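Local atomic coordinates of DUF871 domain-containing protein (Enterococcus faecalis, PDB entry 2P0O), a protein that is of unknown function but probably acts as a 6-phospho-N-acetylmuramidase of the MupG type, built on a TIM barrel. Residues T53-I58 against M64-D69. Numbering follows the deposited sequence.
Sequences TDLGAI and MKIMVD
Ile66 reaches out from its barrel strand to the inner side of helix 48-62, and its terminal methyl CD1 makes every close contact between the two segments. This methyl sits 3.7 Å from Gly56 CA, against bare helix backbone. Leu55 flanks the same methyl: its branch carbon CG lies 3.9 Å from Ile66 CD1, and its methyl CD2 is 4.1 Å from that atom. The two side chains meet at a slant. Ile66 is extended beyond CB, with chi2 at 177°, which carries CD1 to the helix, while a chi1 of 173° on Leu55 brings its CG and CD2 alongside that methyl. Gly56 CA and Ile66 CA, 7.5 Å apart, are the nearest CA pair of the two segments.

Beyond these contacts, Leu55 also packs on Ile15, and Ile66 N is hydrogen-bonded to Thr94 OG1. Backbone bonds from Lys65 and Met67 join the strand to strand 33-38. Along strand 65-70 the alternate residues Lys65, Met67 and Asp69 turn from the helix; Lys65 forms a salt bridge with Asp115, and Asp69 with Arg97.

The helix and second strand of a beta-alpha-beta crossover in the TIM barrel thus meet here without a direct hydrogen bond, through dispersion and the burial of one methyl against Leu55 and Gly56.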
# COMPACT_ATOMS: atom_id res chain seq x y z
N THR A 53 9.56 3.61 24.31
CA THR A 53 9.13 4.85 24.92
C THR A 53 9.33 6.01 23.95
O THR A 53 8.49 6.91 23.89
CB THR A 53 9.80 5.12 26.32
OG1 THR A 53 9.64 3.93 27.15
CG2 THR A 53 9.15 6.35 27.02
N ASP A 54 10.43 6.01 23.19
CA ASP A 54 10.70 7.08 22.12
C ASP A 54 9.67 6.98 20.98
O ASP A 54 9.18 8.02 20.48
CB ASP A 54 12.09 6.93 21.50
CG ASP A 54 13.21 7.10 22.50
OD1 ASP A 54 13.13 8.00 23.41
OD2 ASP A 54 14.21 6.32 22.37
N LEU A 55 9.36 5.76 20.55
CA LEU A 55 8.44 5.58 19.40
C LEU A 55 6.99 5.96 19.75
O LEU A 55 6.32 6.69 18.99
CB LEU A 55 8.51 4.14 18.82
CG LEU A 55 7.47 3.81 17.72
CD1 LEU A 55 7.69 4.68 16.50
CD2 LEU A 55 7.42 2.33 17.30
N GLY A 56 6.50 5.46 20.90
CA GLY A 56 5.19 5.86 21.43
C GLY A 56 5.03 7.36 21.52
O GLY A 56 3.91 7.89 21.28
N ALA A 57 6.13 8.06 21.84
CA ALA A 57 6.09 9.52 21.94
C ALA A 57 5.84 10.12 20.56
O ALA A 57 4.97 10.98 20.39
CB ALA A 57 7.37 10.07 22.56
N ILE A 58 6.58 9.64 19.57
CA ILE A 58 6.36 10.05 18.20
C ILE A 58 4.90 9.78 17.78
O ILE A 58 4.21 10.67 17.29
CB ILE A 58 7.38 9.39 17.24
CG1 ILE A 58 8.80 9.64 17.75
CG2 ILE A 58 7.24 9.94 15.83
CD1 ILE A 58 9.80 8.65 17.18
N MSE A 64 -1.02 8.42 15.78
CA MSE A 64 -0.85 7.20 15.02
C MSE A 64 -0.92 6.03 15.98
O MSE A 64 -0.55 6.13 17.14
CB MSE A 64 0.48 7.21 14.30
CG MSE A 64 0.62 8.32 13.29
SE MSE A 64 2.41 8.30 12.51
CE MSE A 64 2.24 6.92 11.12
N LYS A 65 -1.40 4.92 15.46
CA LYS A 65 -1.52 3.71 16.24
C LYS A 65 -0.22 2.93 16.18
O LYS A 65 0.61 3.16 15.27
CB LYS A 65 -2.70 2.91 15.72
CG LYS A 65 -4.00 3.69 15.91
CD LYS A 65 -5.22 2.89 15.51
CE LYS A 65 -5.63 1.94 16.62
NZ LYS A 65 -6.66 0.98 16.12
N ILE A 66 -0.01 2.06 17.16
CA ILE A 66 1.12 1.15 17.18
C ILE A 66 0.68 -0.26 17.57
O ILE A 66 0.22 -0.49 18.68
CB ILE A 66 2.24 1.56 18.17
CG1 ILE A 66 2.77 2.97 17.90
CG2 ILE A 66 3.38 0.57 18.09
CD1 ILE A 66 3.83 3.45 18.93
N MSE A 67 0.83 -1.18 16.63
CA MSE A 67 0.61 -2.58 16.91
C MSE A 67 2.00 -3.14 17.16
O MSE A 67 2.91 -2.99 16.32
CB MSE A 67 -0.10 -3.21 15.70
CG MSE A 67 -0.11 -4.76 15.63
SE MSE A 67 -0.99 -5.52 17.21
CE MSE A 67 -2.83 -4.87 17.01
N VAL A 68 2.19 -3.78 18.31
CA VAL A 68 3.48 -4.40 18.62
C VAL A 68 3.39 -5.93 18.55
O VAL A 68 2.65 -6.57 19.32
CB VAL A 68 4.04 -3.99 20.01
CG1 VAL A 68 5.34 -4.72 20.32
CG2 VAL A 68 4.25 -2.45 20.13
N ASP A 69 4.16 -6.52 17.65
CA ASP A 69 4.25 -7.96 17.56
C ASP A 69 5.44 -8.38 18.43
O ASP A 69 6.59 -8.00 18.18
CB ASP A 69 4.38 -8.39 16.10
CG ASP A 69 4.51 -9.90 15.94
OD1 ASP A 69 5.57 -10.47 16.29
OD2 ASP A 69 3.56 -10.53 15.44